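Local coordinates for Agap007691-pb (Anopheles gambiae, PDB 5C98), which is a mosquito serpin of unknown function that may act as an inhibitor of serine endopeptidases, at residues 84-89 against 120-125; 157-162 against 284-289; 216-221 against 243-248. One frame throughout, in Å; residues are numbered along the deposited sequence.

Interaction 1: residues 84-89 against 120-125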
ATOM      1  N   ARG A  84      17.065  -3.163  -7.019  1.00 18.43           N
ATOM      2  CA  ARG A  84      17.556  -2.124  -6.126  1.00 20.02           C
ATOM      3  C   ARG A  84      16.406  -1.499  -5.346  1.00 19.30           C
ATOM      4  O   ARG A  84      16.498  -1.294  -4.128  1.00 20.04           O
ATOM      5  CB  ARG A  84      18.293  -1.079  -6.974  1.00 22.38           C
ATOM      6  CG  ARG A  84      18.944   0.043  -6.201  1.00 32.76           C
ATOM      7  CD  ARG A  84      19.779   0.931  -7.140  1.00 32.23           C
ATOM      8  NE  ARG A  84      18.978   1.530  -8.204  1.00 39.54           N
ATOM      9  CZ  ARG A  84      18.213   2.607  -8.052  1.00 33.15           C
ATOM     10  NH1 ARG A  84      18.135   3.207  -6.873  1.00 32.85           N
ATOM     11  NH2 ARG A  84      17.524   3.089  -9.080  1.00 41.14           N
ATOM     12  N   LEU A  85      15.317  -1.180  -6.035  1.00 18.12           N
ATOM     13  CA  LEU A  85      14.203  -0.513  -5.370  1.00 17.44           C
ATOM     14  C   LEU A  85      13.509  -1.434  -4.382  1.00 18.89           C
ATOM     15  O   LEU A  85      13.109  -0.989  -3.296  1.00 17.28           O
ATOM     16  CB  LEU A  85      13.211  -0.006  -6.403  1.00 15.82           C
ATOM     17  CG  LEU A  85      13.752   1.093  -7.327  1.00 18.46           C
ATOM     18  CD1 LEU A  85      12.649   1.495  -8.283  1.00 20.31           C
ATOM     19  CD2 LEU A  85      14.250   2.312  -6.583  1.00 19.05           C
ATOM     20  N   ALA A  86      13.350  -2.710  -4.735  1.00 17.25           N
ATOM     21  CA  ALA A  86      12.685  -3.639  -3.833  1.00 18.98           C
ATOM     22  C   ALA A  86      13.509  -3.886  -2.582  1.00 18.86           C
ATOM     23  O   ALA A  86      12.959  -4.032  -1.488  1.00 19.69           O
ATOM     24  CB  ALA A  86      12.398  -4.950  -4.545  1.00 19.45           C
ATOM     25  N   GLN A  87      14.833  -3.937  -2.725  1.00 19.13           N
ATOM     26  CA  GLN A  87      15.684  -4.169  -1.565  1.00 21.78           C
ATOM     27  C   GLN A  87      15.669  -2.972  -0.628  1.00 23.89           C
ATOM     28  O   GLN A  87      15.730  -3.137   0.592  1.00 24.19           O
ATOM     29  CB  GLN A  87      17.112  -4.474  -2.030  1.00 24.80           C
ATOM     30  CG  GLN A  87      18.087  -4.774  -0.897  1.00 33.08           C
ATOM     31  CD  GLN A  87      19.467  -5.172  -1.390  1.00 54.66           C
ATOM     32  OE1 GLN A  87      19.605  -6.037  -2.254  1.00 61.02           O
ATOM     33  NE2 GLN A  87      20.496  -4.539  -0.838  1.00 64.56           N
ATOM     34  N   GLN A  88      15.577  -1.765  -1.180  1.00 21.28           N
ATOM     35  CA  GLN A  88      15.500  -0.563  -0.359  1.00 20.36           C
ATOM     36  C   GLN A  88      14.170  -0.480   0.390  1.00 23.89           C
ATOM     37  O   GLN A  88      14.131  -0.035   1.541  1.00 27.71           O
ATOM     38  CB  GLN A  88      15.709   0.652  -1.268  1.00 21.18           C
ATOM     39  CG  GLN A  88      15.388   2.003  -0.679  1.00 31.15           C
ATOM     40  CD  GLN A  88      15.724   3.137  -1.642  1.00 42.15           C
ATOM     41  OE1 GLN A  88      16.640   3.919  -1.390  1.00 59.02           O
ATOM     42  NE2 GLN A  88      14.990   3.225  -2.757  1.00 29.68           N
ATOM     43  N   LEU A  89      13.081  -0.931  -0.235  1.00 17.81           N
ATOM     44  CA  LEU A  89      11.746  -0.811   0.350  1.00 19.09           C
ATOM     45  C   LEU A  89      11.564  -1.776   1.506  1.00 20.39           C
ATOM     46  O   LEU A  89      11.124  -1.387   2.590  1.00 18.00           O
ATOM     47  CB  LEU A  89      10.687  -1.100  -0.711  1.00 19.75           C
ATOM     48  CG  LEU A  89       9.247  -1.053  -0.169  1.00 16.53           C
ATOM     49  CD1 LEU A  89       8.931   0.291   0.472  1.00 17.75           C
ATOM     50  CD2 LEU A  89       8.264  -1.382  -1.251  1.00 16.98           C
ATOM     51  N   THR A 120      16.835 -14.513  -9.157  1.00 23.85           N
ATOM     52  CA  THR A 120      17.149 -13.100  -9.368  1.00 23.49           C
ATOM     53  C   THR A 120      16.312 -12.202  -8.453  1.00 25.26           C
ATOM     54  O   THR A 120      16.854 -11.480  -7.612  1.00 28.02           O
ATOM     55  CB  THR A 120      16.918 -12.687 -10.831  1.00 23.00           C
ATOM     56  OG1 THR A 120      17.560 -13.624 -11.707  1.00 25.38           O
ATOM     57  CG2 THR A 120      17.471 -11.310 -11.083  1.00 30.76           C
ATOM     58  N   PHE A 121      14.993 -12.225  -8.616  1.00 19.46           N
ATOM     59  CA  PHE A 121      14.134 -11.322  -7.862  1.00 19.16           C
ATOM     60  C   PHE A 121      13.946 -11.816  -6.436  1.00 18.70           C
ATOM     61  O   PHE A 121      13.997 -13.015  -6.156  1.00 20.77           O
ATOM     62  CB  PHE A 121      12.758 -11.227  -8.528  1.00 18.41           C
ATOM     63  CG  PHE A 121      12.756 -10.513  -9.842  1.00 17.43           C
ATOM     64  CD1 PHE A 121      13.342  -9.248  -9.989  1.00 20.28           C
ATOM     65  CD2 PHE A 121      12.157 -11.099 -10.932  1.00 19.56           C
ATOM     66  CE1 PHE A 121      13.315  -8.606 -11.230  1.00 19.85           C
ATOM     67  CE2 PHE A 121      12.130 -10.463 -12.139  1.00 18.70           C
ATOM     68  CZ  PHE A 121      12.692  -9.223 -12.287  1.00 21.69           C
ATOM     69  N   GLN A 122      13.725 -10.862  -5.535  1.00 17.98           N
ATOM     70  CA  GLN A 122      13.390 -11.102  -4.130  1.00 18.43           C
ATOM     71  C   GLN A 122      11.894 -11.365  -4.088  1.00 17.10           C
ATOM     72  O   GLN A 122      11.076 -10.446  -4.002  1.00 18.37           O
ATOM     73  CB  GLN A 122      13.797  -9.862  -3.348  1.00 22.11           C
ATOM     74  CG  GLN A 122      13.520  -9.738  -1.899  1.00 36.84           C
ATOM     75  CD  GLN A 122      14.036  -8.379  -1.389  1.00 41.63           C
ATOM     76  OE1 GLN A 122      14.881  -7.718  -2.032  1.00 34.20           O
ATOM     77  NE2 GLN A 122      13.522  -7.953  -0.248  1.00 40.09           N
ATOM     78  N   THR A 123      11.540 -12.642  -4.204  1.00 17.49           N
ATOM     79  CA  THR A 123      10.159 -13.085  -4.231  1.00 17.28           C
ATOM     80  C   THR A 123      10.164 -14.572  -3.914  1.00 18.95           C
ATOM     81  O   THR A 123      11.217 -15.204  -3.810  1.00 20.37           O
ATOM     82  CB  THR A 123       9.488 -12.778  -5.587  1.00 16.93           C
ATOM     83  OG1 THR A 123       8.073 -12.953  -5.465  1.00 17.71           O
ATOM     84  CG2 THR A 123       9.998 -13.668  -6.709  1.00 18.68           C
ATOM     85  N   THR A 124       8.965 -15.120  -3.736  1.00 17.83           N
ATOM     86  CA  THR A 124       8.767 -16.548  -3.543  1.00 18.96           C
ATOM     87  C   THR A 124       7.679 -17.019  -4.496  1.00 16.95           C
ATOM     88  O   THR A 124       6.619 -16.395  -4.601  1.00 16.67           O
ATOM     89  CB  THR A 124       8.409 -16.857  -2.082  1.00 20.48           C
ATOM     90  OG1 THR A 124       9.562 -16.608  -1.249  1.00 26.27           O
ATOM     91  CG2 THR A 124       8.052 -18.320  -1.924  1.00 23.68           C
ATOM     92  N   VAL A 125       7.974 -18.077  -5.233  1.00 17.84           N
ATOM     93  CA  VAL A 125       7.022 -18.724  -6.130  1.00 17.09           C
ATOM     94  C   VAL A 125       6.695 -20.084  -5.545  1.00 18.34           C
ATOM     95  O   VAL A 125       7.604 -20.866  -5.230  1.00 21.59           O
ATOM     96  CB  VAL A 125       7.613 -18.881  -7.542  1.00 21.17           C
ATOM     97  CG1 VAL A 125       6.639 -19.576  -8.472  1.00 20.45           C
ATOM     98  CG2 VAL A 125       8.008 -17.542  -8.118  1.00 22.29           C
TER
HETATM   99  O   HOH W   1      15.388  -5.904   1.552  1.00 33.97           O

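Interaction 2: residues 157-162 against 284-289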
ATOM      1  N   GLU A 157     -10.528 -18.217   0.146  1.00 29.23           N
ATOM      2  CA  GLU A 157     -10.539 -19.150  -0.973  1.00 29.35           C
ATOM      3  C   GLU A 157     -11.167 -18.532  -2.215  1.00 29.21           C
ATOM      4  O   GLU A 157     -10.752 -18.839  -3.342  1.00 28.73           O
ATOM      5  CB  GLU A 157     -11.272 -20.425  -0.574  1.00 30.68           C
ATOM      6  CG  GLU A 157     -10.398 -21.402   0.190  1.00 30.70           C
ATOM      7  CD  GLU A 157     -10.428 -21.210   1.700  1.00 52.47           C
ATOM      8  OE1 GLU A 157     -10.881 -20.141   2.179  1.00 60.20           O
ATOM      9  OE2 GLU A 157     -10.002 -22.145   2.414  1.00 51.53           O
ATOM     10  N   GLY A 158     -12.155 -17.651  -2.033  1.00 29.66           N
ATOM     11  CA  GLY A 158     -12.783 -17.009  -3.172  1.00 29.61           C
ATOM     12  C   GLY A 158     -11.831 -16.173  -4.006  1.00 29.88           C
ATOM     13  O   GLY A 158     -12.060 -15.975  -5.202  1.00 31.59           O
ATOM     14  N   ASP A 159     -10.748 -15.674  -3.399  1.00 27.23           N
ATOM     15  CA  ASP A 159      -9.837 -14.800  -4.126  1.00 25.92           C
ATOM     16  C   ASP A 159      -8.990 -15.570  -5.126  1.00 26.89           C
ATOM     17  O   ASP A 159      -8.448 -14.967  -6.064  1.00 31.63           O
ATOM     18  CB  ASP A 159      -8.923 -14.054  -3.145  1.00 25.61           C
ATOM     19  CG  ASP A 159      -9.684 -13.114  -2.237  1.00 31.18           C
ATOM     20  OD1 ASP A 159     -10.451 -12.283  -2.760  1.00 40.17           O
ATOM     21  OD2 ASP A 159      -9.536 -13.213  -0.995  1.00 27.05           O
ATOM     22  N   VAL A 160      -8.828 -16.879  -4.939  1.00 25.88           N
ATOM     23  CA  VAL A 160      -8.017 -17.694  -5.836  1.00 25.44           C
ATOM     24  C   VAL A 160      -8.852 -18.679  -6.633  1.00 26.40           C
ATOM     25  O   VAL A 160      -8.303 -19.399  -7.475  1.00 26.17           O
ATOM     26  CB  VAL A 160      -6.887 -18.429  -5.089  1.00 25.49           C
ATOM     27  CG1 VAL A 160      -5.875 -17.435  -4.525  1.00 27.80           C
ATOM     28  CG2 VAL A 160      -7.460 -19.334  -4.003  1.00 27.22           C
ATOM     29  N   PHE A 161     -10.161 -18.712  -6.420  1.00 27.50           N
ATOM     30  CA  PHE A 161     -11.009 -19.714  -7.043  1.00 28.59           C
ATOM     31  C   PHE A 161     -11.235 -19.425  -8.525  1.00 28.39           C
ATOM     32  O   PHE A 161     -11.356 -18.269  -8.942  1.00 27.85           O
ATOM     33  CB  PHE A 161     -12.374 -19.721  -6.364  1.00 29.89           C
ATOM     34  CG  PHE A 161     -13.379 -20.529  -7.109  1.00 31.08           C
ATOM     35  CD1 PHE A 161     -13.427 -21.896  -6.940  1.00 31.89           C
ATOM     36  CD2 PHE A 161     -14.225 -19.931  -8.031  1.00 31.41           C
ATOM     37  CE1 PHE A 161     -14.312 -22.661  -7.659  1.00 38.23           C
ATOM     38  CE2 PHE A 161     -15.121 -20.697  -8.747  1.00 32.58           C
ATOM     39  CZ  PHE A 161     -15.161 -22.062  -8.562  1.00 33.38           C
ATOM     40  N   SER A 162     -11.330 -20.497  -9.319  1.00 28.92           N
ATOM     41  CA  SER A 162     -11.759 -20.391 -10.709  1.00 29.07           C
ATOM     42  C   SER A 162     -12.419 -21.689 -11.140  1.00 30.32           C
ATOM     43  O   SER A 162     -12.038 -22.766 -10.689  1.00 30.63           O
ATOM     44  CB  SER A 162     -10.578 -20.091 -11.661  1.00 29.44           C
ATOM     45  OG  SER A 162      -9.477 -20.995 -11.505  1.00 27.36           O
ATOM     46  N   ARG A 284      -6.278  -2.606   8.150  1.00 17.99           N
ATOM     47  CA  ARG A 284      -5.786  -3.837   7.549  1.00 17.84           C
ATOM     48  C   ARG A 284      -6.766  -4.171   6.443  1.00 18.84           C
ATOM     49  O   ARG A 284      -7.888  -4.595   6.727  1.00 21.32           O
ATOM     50  CB  ARG A 284      -5.718  -4.959   8.570  1.00 20.81           C
ATOM     51  CG  ARG A 284      -5.069  -6.219   7.987  1.00 22.30           C
ATOM     52  CD  ARG A 284      -5.235  -7.405   8.856  1.00 31.97           C
ATOM     53  NE  ARG A 284      -4.336  -7.383   9.998  1.00 31.24           N
ATOM     54  CZ  ARG A 284      -4.708  -7.195  11.262  1.00 37.11           C
ATOM     55  NH1 ARG A 284      -5.979  -6.967  11.575  1.00 32.13           N
ATOM     56  NH2 ARG A 284      -3.791  -7.232  12.224  1.00 40.22           N
ATOM     57  N   GLU A 285      -6.359  -3.966   5.194  1.00 16.55           N
ATOM     58  CA  GLU A 285      -7.308  -3.941   4.090  1.00 18.42           C
ATOM     59  C   GLU A 285      -6.773  -4.701   2.891  1.00 16.55           C
ATOM     60  O   GLU A 285      -5.641  -4.469   2.448  1.00 16.44           O
ATOM     61  CB  GLU A 285      -7.644  -2.502   3.675  1.00 20.40           C
ATOM     62  CG  GLU A 285      -8.478  -1.701   4.705  1.00 22.48           C
ATOM     63  CD  GLU A 285      -9.887  -2.209   4.918  1.00 25.97           C
ATOM     64  OE1 GLU A 285     -10.461  -2.872   4.022  1.00 30.05           O
ATOM     65  OE2 GLU A 285     -10.440  -1.943   6.026  1.00 28.87           O
ATOM     66  N   LYS A 286      -7.603  -5.603   2.379  1.00 17.51           N
ATOM     67  CA  LYS A 286      -7.351  -6.350   1.161  1.00 18.01           C
ATOM     68  C   LYS A 286      -7.950  -5.577  -0.006  1.00 18.05           C
ATOM     69  O   LYS A 286      -9.112  -5.148   0.062  1.00 21.00           O
ATOM     70  CB  LYS A 286      -8.015  -7.719   1.270  1.00 21.95           C
ATOM     71  CG  LYS A 286      -7.850  -8.616   0.053  1.00 20.48           C
ATOM     72  CD  LYS A 286      -8.372 -10.029   0.304  1.00 26.95           C
ATOM     73  CE  LYS A 286      -9.872 -10.072   0.432  1.00 33.16           C
ATOM     74  NZ  LYS A 286     -10.298 -11.366   1.023  1.00 36.60           N
ATOM     75  N   THR A 287      -7.165  -5.392  -1.065  1.00 16.69           N
ATOM     76  CA  THR A 287      -7.592  -4.676  -2.252  1.00 18.72           C
ATOM     77  C   THR A 287      -7.214  -5.480  -3.482  1.00 19.37           C
ATOM     78  O   THR A 287      -6.496  -6.479  -3.403  1.00 18.92           O
ATOM     79  CB  THR A 287      -6.965  -3.283  -2.314  1.00 17.31           C
ATOM     80  OG1 THR A 287      -5.534  -3.393  -2.314  1.00 17.87           O
ATOM     81  CG2 THR A 287      -7.407  -2.452  -1.120  1.00 18.30           C
ATOM     82  N   ASP A 288      -7.632  -4.990  -4.649  1.00 18.40           N
ATOM     83  CA  ASP A 288      -7.539  -5.728  -5.904  1.00 18.34           C
ATOM     84  C   ASP A 288      -6.859  -4.840  -6.934  1.00 19.81           C
ATOM     85  O   ASP A 288      -7.528  -4.149  -7.707  1.00 17.93           O
ATOM     86  CB  ASP A 288      -8.936  -6.139  -6.368  1.00 22.10           C
ATOM     87  CG  ASP A 288      -8.915  -7.116  -7.522  1.00 25.96           C
ATOM     88  OD1 ASP A 288      -7.844  -7.324  -8.108  1.00 21.20           O
ATOM     89  OD2 ASP A 288      -9.987  -7.690  -7.857  1.00 32.39           O
ATOM     90  N   PRO A 289      -5.530  -4.841  -6.980  1.00 16.70           N
ATOM     91  CA  PRO A 289      -4.825  -4.122  -8.052  1.00 16.86           C
ATOM     92  C   PRO A 289      -5.307  -4.441  -9.446  1.00 17.55           C
ATOM     93  O   PRO A 289      -5.199  -3.588 -10.341  1.00 18.10           O
ATOM     94  CB  PRO A 289      -3.363  -4.546  -7.841  1.00 15.49           C
ATOM     95  CG  PRO A 289      -3.269  -4.858  -6.403  1.00 15.60           C
ATOM     96  CD  PRO A 289      -4.614  -5.308  -5.928  1.00 16.37           C
TER

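Interaction 3: residues 216-221 against 243-248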
ATOM      1  N   ARG A 216       4.180  20.698  11.115  1.00 21.63           N
ATOM      2  CA  ARG A 216       2.777  20.963  10.863  1.00 18.43           C
ATOM      3  C   ARG A 216       2.658  22.115   9.878  1.00 22.93           C
ATOM      4  O   ARG A 216       3.570  22.937   9.740  1.00 22.44           O
ATOM      5  CB  ARG A 216       2.054  21.326  12.161  1.00 18.75           C
ATOM      6  CG  ARG A 216       2.440  22.695  12.764  1.00 20.52           C
ATOM      7  CD  ARG A 216       1.610  23.845  12.229  1.00 26.53           C
ATOM      8  NE  ARG A 216       2.002  25.123  12.829  1.00 32.01           N
ATOM      9  CZ  ARG A 216       3.000  25.887  12.387  1.00 39.67           C
ATOM     10  NH1 ARG A 216       3.710  25.531  11.323  1.00 35.96           N
ATOM     11  NH2 ARG A 216       3.283  27.024  12.997  1.00 37.97           N
ATOM     12  N   CYS A 217       1.521  22.173   9.199  1.00 20.95           N
ATOM     13  CA  CYS A 217       1.163  23.363   8.438  1.00 20.73           C
ATOM     14  C   CYS A 217      -0.330  23.375   8.164  1.00 22.20           C
ATOM     15  O   CYS A 217      -1.036  22.380   8.342  1.00 21.35           O
ATOM     16  CB  CYS A 217       1.944  23.471   7.127  1.00 23.11           C
ATOM     17  SG  CYS A 217       1.608  22.163   5.928  1.00 24.39           S
ATOM     18  N   LEU A 218      -0.816  24.541   7.786  1.00 20.54           N
ATOM     19  CA  LEU A 218      -2.114  24.649   7.163  1.00 18.92           C
ATOM     20  C   LEU A 218      -1.918  24.606   5.659  1.00 23.20           C
ATOM     21  O   LEU A 218      -0.879  25.023   5.139  1.00 25.47           O
ATOM     22  CB  LEU A 218      -2.765  25.977   7.535  1.00 23.13           C
ATOM     23  CG  LEU A 218      -3.029  26.268   9.004  1.00 28.08           C
ATOM     24  CD1 LEU A 218      -3.745  27.625   9.166  1.00 32.52           C
ATOM     25  CD2 LEU A 218      -3.851  25.162   9.617  1.00 30.09           C
ATOM     26  N   HIS A 219      -2.916  24.095   4.946  1.00 18.56           N
ATOM     27  CA  HIS A 219      -2.902  24.144   3.484  1.00 21.00           C
ATOM     28  C   HIS A 219      -4.263  24.669   3.038  1.00 22.57           C
ATOM     29  O   HIS A 219      -5.235  23.917   2.931  1.00 20.78           O
ATOM     30  CB  HIS A 219      -2.537  22.815   2.819  1.00 20.02           C
ATOM     31  CG  HIS A 219      -2.072  22.991   1.412  1.00 24.15           C
ATOM     32  ND1 HIS A 219      -2.868  23.547   0.433  1.00 26.95           N
ATOM     33  CD2 HIS A 219      -0.874  22.750   0.829  1.00 23.06           C
ATOM     34  CE1 HIS A 219      -2.188  23.614  -0.698  1.00 28.73           C
ATOM     35  NE2 HIS A 219      -0.974  23.140  -0.483  1.00 26.59           N
ATOM     36  N   ASN A 220      -4.353  25.982   2.804  1.00 23.88           N
ATOM     37  CA  ASN A 220      -5.666  26.559   2.557  1.00 24.44           C
ATOM     38  C   ASN A 220      -6.209  26.127   1.204  1.00 26.54           C
ATOM     39  O   ASN A 220      -7.421  26.002   1.051  1.00 32.46           O
ATOM     40  CB  ASN A 220      -5.662  28.091   2.682  1.00 27.26           C
ATOM     41  CG  ASN A 220      -5.637  28.591   4.125  1.00 34.83           C
ATOM     42  OD1 ASN A 220      -5.902  27.862   5.087  1.00 26.75           O
ATOM     43  ND2 ASN A 220      -5.347  29.876   4.272  1.00 39.77           N
ATOM     44  N   GLU A 221      -5.352  25.868   0.219  1.00 26.29           N
ATOM     45  CA  GLU A 221      -5.861  25.473  -1.096  1.00 28.63           C
ATOM     46  C   GLU A 221      -6.426  24.057  -1.079  1.00 27.83           C
ATOM     47  O   GLU A 221      -7.472  23.794  -1.676  1.00 26.23           O
ATOM     48  CB  GLU A 221      -4.767  25.600  -2.155  1.00 34.71           C
ATOM     49  N   LEU A 243      -6.007  16.331   7.529  1.00 14.16           N
ATOM     50  CA  LEU A 243      -7.292  16.432   8.206  1.00 14.02           C
ATOM     51  C   LEU A 243      -8.083  17.565   7.573  1.00 13.76           C
ATOM     52  O   LEU A 243      -7.716  18.740   7.735  1.00 15.54           O
ATOM     53  CB  LEU A 243      -7.047  16.714   9.689  1.00 16.37           C
ATOM     54  CG  LEU A 243      -8.273  16.927  10.558  1.00 16.52           C
ATOM     55  CD1 LEU A 243      -9.099  15.664  10.691  1.00 16.40           C
ATOM     56  CD2 LEU A 243      -7.853  17.414  11.957  1.00 18.25           C
ATOM     57  N   PRO A 244      -9.147  17.274   6.850  1.00 13.24           N
ATOM     58  CA  PRO A 244      -9.908  18.338   6.191  1.00 13.60           C
ATOM     59  C   PRO A 244     -10.392  19.386   7.175  1.00 15.06           C
ATOM     60  O   PRO A 244     -10.764  19.072   8.307  1.00 17.14           O
ATOM     61  CB  PRO A 244     -11.087  17.594   5.555  1.00 17.43           C
ATOM     62  CG  PRO A 244     -10.588  16.187   5.360  1.00 18.05           C
ATOM     63  CD  PRO A 244      -9.684  15.930   6.543  1.00 15.58           C
ATOM     64  N   TYR A 245     -10.406  20.638   6.738  1.00 15.54           N
ATOM     65  CA  TYR A 245     -11.029  21.669   7.542  1.00 16.58           C
ATOM     66  C   TYR A 245     -12.501  21.325   7.752  1.00 18.03           C
ATOM     67  O   TYR A 245     -13.112  20.608   6.958  1.00 19.36           O
ATOM     68  CB  TYR A 245     -10.989  23.005   6.794  1.00 16.91           C
ATOM     69  CG  TYR A 245      -9.613  23.625   6.608  1.00 15.07           C
ATOM     70  CD1 TYR A 245      -8.538  23.238   7.379  1.00 15.20           C
ATOM     71  CD2 TYR A 245      -9.430  24.656   5.712  1.00 17.34           C
ATOM     72  CE1 TYR A 245      -7.293  23.827   7.220  1.00 18.52           C
ATOM     73  CE2 TYR A 245      -8.212  25.251   5.546  1.00 20.27           C
ATOM     74  CZ  TYR A 245      -7.148  24.845   6.312  1.00 22.45           C
ATOM     75  OH  TYR A 245      -5.903  25.441   6.152  1.00 21.82           O
ATOM     76  N   ASP A 246     -13.087  21.870   8.815  1.00 18.62           N
ATOM     77  CA  ASP A 246     -14.534  21.795   8.972  1.00 18.83           C
ATOM     78  C   ASP A 246     -15.227  22.320   7.722  1.00 22.03           C
ATOM     79  O   ASP A 246     -14.743  23.245   7.064  1.00 22.48           O
ATOM     80  CB  ASP A 246     -14.974  22.628  10.167  1.00 21.50           C
ATOM     81  CG  ASP A 246     -14.597  21.976  11.474  1.00 32.88           C
ATOM     82  OD1 ASP A 246     -15.150  20.897  11.770  1.00 35.86           O
ATOM     83  OD2 ASP A 246     -13.731  22.514  12.182  1.00 30.31           O
ATOM     84  N   GLY A 247     -16.366  21.713   7.396  1.00 23.94           N
ATOM     85  CA  GLY A 247     -17.118  22.060   6.211  1.00 30.43           C
ATOM     86  C   GLY A 247     -16.557  21.518   4.918  1.00 27.71           C
ATOM     87  O   GLY A 247     -17.032  21.902   3.842  1.00 28.78           O
ATOM     88  N   THR A 248     -15.538  20.663   4.983  1.00 21.37           N
ATOM     89  CA  THR A 248     -14.927  20.076   3.802  1.00 22.51           C
ATOM     90  C   THR A 248     -14.923  18.568   3.961  1.00 20.70           C
ATOM     91  O   THR A 248     -14.543  18.049   5.012  1.00 23.93           O
ATOM     92  CB  THR A 248     -13.484  20.561   3.645  1.00 24.08           C
ATOM     93  OG1 THR A 248     -13.467  21.992   3.643  1.00 30.18           O
ATOM     94  CG2 THR A 248     -12.863  20.047   2.366  1.00 25.12           C
TER

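Interaction 1: residues 84-89 against 120-125
A86 of helix 75-89 and Q122 of the turn ahead of strand 124-128 form the closest backbone approach, 7.5 Å from CA to CA. This is a part of the serpin fold where the chain leaves helix 111-119 and turns into an edge strand of the large sheet A, passing the last turns of helix 75-89. The gap is too wide for backbone bonding, and the link is made by a side chain and a water. Q122 does most of the reaching. With CG anti to the backbone N (chi1 176°) and the chain straight beyond it, its amide is carried out to the helix surface. There OE1 lies beside the backbone, 3.7 Å from Q87 CA and 4.1 Å from A86 C, while Q87 CB stands 3.9 Å from the same OE1. These are van der Waals contacts, and no direct hydrogen bond joins the two segments. A86 points its methyl at the turn, and a side chain this small lets OE1 of Q122 come close to the helix backbone. Glutamine suits position 122 at this exposed surface: its reach brings a neutral amide to the helix, where OE1 packs and NE2 meets water. The apolar side of the turn looks inward: F121 rests on I79 and Q82 of the same helix, and T120 O accepts a hydrogen bond from Q83 NE2. Q87 O belongs to the final turn of the helix, where carbonyls begin to run short of helical N-H partners. It accepts a hydrogen bond from a water at 2.9 Å, although other acceptors may compete for that water. The bridge is completed on the other side by Q122 NE2, which gives the same water oxygen a weak hydrogen bond of 3.3 Å.

Interaction 2: residues 157-162 against 284-289
The linker that returns from helix 133-146 to strand 169-177 of the serpin fold contains a short, weakly bonded helix, 157-160, and a surface salt bridge between D159 and K286 joins it to the end of strand 270-287 in sheet A. The two side chains approach from opposite directions, and K286 NZ donates to D159 OD2 at 2.8 Å. OD2 receives it on the syn lone pair, the side of the other oxygen. K286 leaves the strand with CG anti to the backbone N and then bends at its third torsion (chi3 69°), which lays the chain beside the carboxylate: CE is 3.5 Å from D159 OD2 and CD 3.6 Å. A lysine suits this place because its long chain, together with the shorter arm of D159, bridges two well-separated backbones while its ammonium can stay at the surface. OD2 also accepts from G156 N, so one oxygen is gripped by both a charged and a backbone donor, which should help to fix the carboxylate and steady the negative charge. Just past K286 the strand gives way to helix 289-295, with D288 at the N-cap, its OD1 weakly bonded to K290 N and Q291 N, and P289 at a first-turn position where no N-H is missed. R284 NE, bonded to E150 O, adds a second tie to the linker. A helix and its return linker packed over sheet A in this way are typical of the serpin fold.

Interaction 3: residues 216-221 against 243-248
Y245 meets N220 and L218 across the serpin's sheet B, where strands 204-219 and 237-244 flank strand 224-230 and both are running out into turns. Hydrogen bonding comes first. Y245 OH donates to N220 OD1 at 2.6 Å, a short bond with a C=O...donor angle of 149° and the hydroxyl tilted slightly from the carbonyl plane. OD1 approaches the ring at its edge, near its plane, while the amide as a whole is turned 70° against the ring. N220 first points away from Y245, but a chi1 of -76°, with CG beside its backbone N, swings the amide back to the phenol. Asparagine fits this corner because it offers a carbonyl acceptor on a short arm.

Packing adds to this. L218 CB makes a van der Waals contact with Y245 OH at 3.5 Å, and the apolar part is looser: L218 CD2 comes obliquely within 4.4 Å of Y245 CE1, the two side chains crossing at about a right angle. The long phenol reaches past strand 224-230, touching K225 of that strand and R223 of the loop before it.

Backbone interactions hold the turn. Beyond the tyrosine, T248 N bonds to Y245 O at 3.1 Å, closing a type II turn whose third residue, G247, easily takes the positive phi required. H219 contributes backbone rather than ring to the contact: its imidazole leads away, NE2 bonding to Q264 OE1 and ND1 to L222 N.

A phenol combines a rigid, greasy ring with one polar end, and here the short bond gives that end a defined partner at a partly exposed margin. The rotation of the hydroxyl is thereby set, and the two strand ends are linked by side chains rather than by backbone pairing.

Along the chain interaction 1 closes before the others open, and interaction 3 is nested within the long loop that interaction 2 closes. Interactions 1 and 2 lie about 22 Å apart, centre to centre, with nearest atoms about 13 Å apart, and each involves a strand of sheet A. Interaction 3 sits across the chain's centre, about 38 and 35 Å from interactions 1 and 2, centre to centre, at the ends of sheet B strands and the turns that follow them. Strands 270-287 of interaction 2 and 204-219 of interaction 3 are paired neighbours, the former interrupted by a bulge or short loop, and join the two regions. None of the contacts touch: they are separate peripheral ties within a single serpin domain.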